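Local coordinates for DUF6836 domain-containing protein (Clostridium leptum, PDB 4PW1), which is of unknown function and has a fold described as unique, a nine-stranded antiparallel beta sheet surrounded by alpha-helices, at residues G23-L28 with L216-H221. Residues are numbered along the deposited sequence; the frame is centred on the assembly and turned at random.
Sequences GEELNL and LSYDNH
At one margin of the nine-stranded antiparallel sheet, strand 214-218 turns back into strand 221-227 through a type I' turn, Tyr-218 to His-221, and Tyr-218, the turn's first residue, reaches strand 24-28. Strands 214-218 and 24-28 cross at 104° without a backbone ladder; the tyrosine side chain spans the gap. With CG anti to the backbone N (chi1 -178°), the tyrosine carries its ring up to Leu-26, whose amide N donates to Tyr-218 OH, 3.1 Å away and nearly straight at 171°. Leu-26 CB sits over one face of the Tyr-218 ring, 3.9 Å from the centroid, in a CH-pi contact, while Glu-24 O lies in plane at the edge, 3.6 Å from Tyr-218 CE1. A water in the ring plane bridges tyrosine and leucine, donating to Leu-26 O at 3.1 Å and sharing a 2.9 Å hydrogen bond with Tyr-218 OH. On the same side of the ring as its CB, Leu-26 sends CD2 to Leu-216 CD1, tip to tip at 4.1 Å, and Tyr-223 packs against both leucines. Strand 24-28 pairs antiparallel with a strand of the second subunit. The phenol satisfies one residue's amide directly and reaches its carbonyl through water, tying the hairpin to the dimer interface.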
ATOM      1  N   GLY B  23       5.097   3.898  -8.004  1.00 39.77           N
ATOM      2  CA  GLY B  23       5.876   2.827  -7.387  1.00 42.53           C
ATOM      3  C   GLY B  23       5.303   2.265  -6.110  1.00 43.85           C
ATOM      4  O   GLY B  23       6.002   1.541  -5.398  1.00 36.11           O
ATOM      5  N   GLU B  24       4.025   2.572  -5.856  1.00 38.09           N
ATOM      6  CA  GLU B  24       3.374   2.195  -4.650  1.00 36.93           C
ATOM      7  C   GLU B  24       2.085   1.434  -5.026  1.00 36.02           C
ATOM      8  O   GLU B  24       1.212   1.954  -5.702  1.00 41.02           O
ATOM      9  CB  GLU B  24       3.107   3.456  -3.769  1.00 44.35           C
ATOM     10  CG  GLU B  24       4.374   4.090  -3.121  1.00 56.45           C
ATOM     11  CD  GLU B  24       4.149   5.455  -2.400  1.00 69.01           C
ATOM     12  OE1 GLU B  24       3.440   6.327  -2.960  1.00 73.46           O
ATOM     13  OE2 GLU B  24       4.697   5.694  -1.278  1.00 55.57           O
ATOM     14  N   GLU B  25       2.005   0.189  -4.583  1.00 28.71           N
ATOM     15  CA  GLU B  25       0.792  -0.583  -4.604  1.00 26.25           C
ATOM     16  C   GLU B  25       0.229  -0.612  -3.165  1.00 25.76           C
ATOM     17  O   GLU B  25       0.917  -1.000  -2.205  1.00 28.41           O
ATOM     18  CB  GLU B  25       1.052  -2.001  -5.106  1.00 27.00           C
ATOM     19  CG  GLU B  25      -0.169  -2.925  -5.029  1.00 26.21           C
ATOM     20  CD  GLU B  25       0.143  -4.380  -5.372  1.00 29.05           C
ATOM     21  OE1 GLU B  25       0.838  -5.105  -4.609  1.00 29.00           O
ATOM     22  OE2 GLU B  25      -0.300  -4.805  -6.438  1.00 37.93           O
ATOM     23  N   LEU B  26      -1.013  -0.191  -3.036  1.00 22.11           N
ATOM     24  CA  LEU B  26      -1.717  -0.227  -1.791  1.00 21.89           C
ATOM     25  C   LEU B  26      -2.765  -1.326  -1.862  1.00 22.13           C
ATOM     26  O   LEU B  26      -3.668  -1.237  -2.667  1.00 21.97           O
ATOM     27  CB  LEU B  26      -2.377   1.131  -1.539  1.00 24.71           C
ATOM     28  CG  LEU B  26      -3.165   1.314  -0.242  1.00 27.98           C
ATOM     29  CD1 LEU B  26      -2.256   1.132   0.964  1.00 30.95           C
ATOM     30  CD2 LEU B  26      -3.775   2.708  -0.210  1.00 30.67           C
ATOM     31  N   ASN B  27      -2.627  -2.358  -1.041  1.00 20.18           N
ATOM     32  CA  ASN B  27      -3.619  -3.399  -0.955  1.00 25.72           C
ATOM     33  C   ASN B  27      -4.393  -3.248   0.345  1.00 23.67           C
ATOM     34  O   ASN B  27      -3.799  -3.245   1.419  1.00 26.92           O
ATOM     35  CB  ASN B  27      -2.978  -4.779  -0.903  1.00 25.57           C
ATOM     36  CG  ASN B  27      -2.281  -5.156  -2.187  1.00 32.33           C
ATOM     37  OD1 ASN B  27      -2.733  -4.848  -3.271  1.00 34.12           O
ATOM     38  ND2 ASN B  27      -1.147  -5.792  -2.061  1.00 31.28           N
ATOM     39  N   LEU B  28      -5.698  -3.167   0.245  1.00 18.67           N
ATOM     40  CA  LEU B  28      -6.549  -3.163   1.444  1.00 21.08           C
ATOM     41  C   LEU B  28      -6.907  -4.575   1.876  1.00 17.17           C
ATOM     42  O   LEU B  28      -7.009  -5.482   1.033  1.00 18.25           O
ATOM     43  CB  LEU B  28      -7.814  -2.366   1.154  1.00 20.52           C
ATOM     44  CG  LEU B  28      -7.580  -0.930   0.688  1.00 22.15           C
ATOM     45  CD1 LEU B  28      -8.930  -0.248   0.495  1.00 24.38           C
ATOM     46  CD2 LEU B  28      -6.708  -0.172   1.670  1.00 26.28           C
ATOM     47  N   LEU B 216      -5.968   9.642   2.100  1.00 23.83           N
ATOM     48  CA  LEU B 216      -4.985   9.773   1.013  1.00 25.34           C
ATOM     49  C   LEU B 216      -5.727   9.547  -0.301  1.00 23.98           C
ATOM     50  O   LEU B 216      -6.881   9.075  -0.310  1.00 21.56           O
ATOM     51  CB  LEU B 216      -3.847   8.758   1.194  1.00 24.96           C
ATOM     52  CG  LEU B 216      -4.206   7.275   1.221  1.00 25.40           C
ATOM     53  CD1 LEU B 216      -4.622   6.732  -0.146  1.00 24.48           C
ATOM     54  CD2 LEU B 216      -3.018   6.465   1.767  1.00 33.52           C
ATOM     55  N   SER B 217      -5.063   9.896  -1.391  1.00 21.64           N
ATOM     56  CA  SER B 217      -5.595   9.673  -2.701  1.00 21.50           C
ATOM     57  C   SER B 217      -4.805   8.585  -3.368  1.00 22.26           C
ATOM     58  O   SER B 217      -3.533   8.589  -3.391  1.00 21.49           O
ATOM     59  CB  SER B 217      -5.596  10.958  -3.517  1.00 25.26           C
ATOM     60  OG  SER B 217      -6.166  10.737  -4.796  1.00 29.10           O
ATOM     61  N   TYR B 218      -5.547   7.663  -3.950  1.00 22.09           N
ATOM     62  CA  TYR B 218      -4.963   6.557  -4.679  1.00 26.46           C
ATOM     63  C   TYR B 218      -5.924   6.153  -5.785  1.00 25.71           C
ATOM     64  O   TYR B 218      -7.111   5.957  -5.539  1.00 21.87           O
ATOM     65  CB  TYR B 218      -4.823   5.376  -3.724  1.00 25.20           C
ATOM     66  CG  TYR B 218      -4.187   4.132  -4.306  1.00 25.21           C
ATOM     67  CD1 TYR B 218      -2.824   4.107  -4.695  1.00 27.89           C
ATOM     68  CD2 TYR B 218      -4.920   2.951  -4.414  1.00 24.86           C
ATOM     69  CE1 TYR B 218      -2.220   2.930  -5.169  1.00 25.50           C
ATOM     70  CE2 TYR B 218      -4.341   1.796  -4.910  1.00 26.57           C
ATOM     71  CZ  TYR B 218      -2.989   1.792  -5.274  1.00 27.78           C
ATOM     72  OH  TYR B 218      -2.410   0.640  -5.706  1.00 29.16           O
ATOM     73  N   ASP B 219      -5.395   6.004  -6.993  1.00 26.64           N
ATOM     74  CA  ASP B 219      -6.145   5.414  -8.088  1.00 29.40           C
ATOM     75  C   ASP B 219      -7.506   6.138  -8.374  1.00 24.13           C
ATOM     76  O   ASP B 219      -8.531   5.500  -8.587  1.00 23.83           O
ATOM     77  CB  ASP B 219      -6.369   3.942  -7.766  1.00 35.14           C
ATOM     78  CG  ASP B 219      -6.858   3.159  -8.948  1.00 40.36           C
ATOM     79  OD1 ASP B 219      -6.499   3.516 -10.082  1.00 44.92           O
ATOM     80  OD2 ASP B 219      -7.620   2.206  -8.727  1.00 52.15           O
ATOM     81  N   ASN B 220      -7.460   7.462  -8.362  1.00 22.34           N
ATOM     82  CA  ASN B 220      -8.599   8.331  -8.645  1.00 26.51           C
ATOM     83  C   ASN B 220      -9.689   8.305  -7.549  1.00 24.15           C
ATOM     84  O   ASN B 220     -10.759   8.839  -7.748  1.00 23.18           O
ATOM     85  CB  ASN B 220      -9.232   8.025 -10.032  1.00 28.00           C
ATOM     86  CG  ASN B 220     -10.003   9.223 -10.610  1.00 31.13           C
ATOM     87  OD1 ASN B 220      -9.536  10.352 -10.544  1.00 28.24           O
ATOM     88  ND2 ASN B 220     -11.197   8.981 -11.141  1.00 28.25           N
ATOM     89  N   HIS B 221      -9.367   7.749  -6.387  1.00 23.11           N
ATOM     90  CA  HIS B 221     -10.252   7.765  -5.240  1.00 23.35           C
ATOM     91  C   HIS B 221      -9.622   8.389  -4.058  1.00 21.10           C
ATOM     92  O   HIS B 221      -8.386   8.509  -3.962  1.00 22.26           O
ATOM     93  CB  HIS B 221     -10.663   6.335  -4.898  1.00 22.41           C
ATOM     94  CG  HIS B 221     -11.498   5.721  -5.948  1.00 24.62           C
ATOM     95  ND1 HIS B 221     -10.964   5.000  -6.989  1.00 36.17           N
ATOM     96  CD2 HIS B 221     -12.828   5.783  -6.175  1.00 31.60           C
ATOM     97  CE1 HIS B 221     -11.935   4.614  -7.792  1.00 37.09           C
ATOM     98  NE2 HIS B 221     -13.074   5.079  -7.320  1.00 30.19           N
TER
HETATM   99  O   HOH W   1      -4.095  -1.748  -5.689  1.00 41.38           O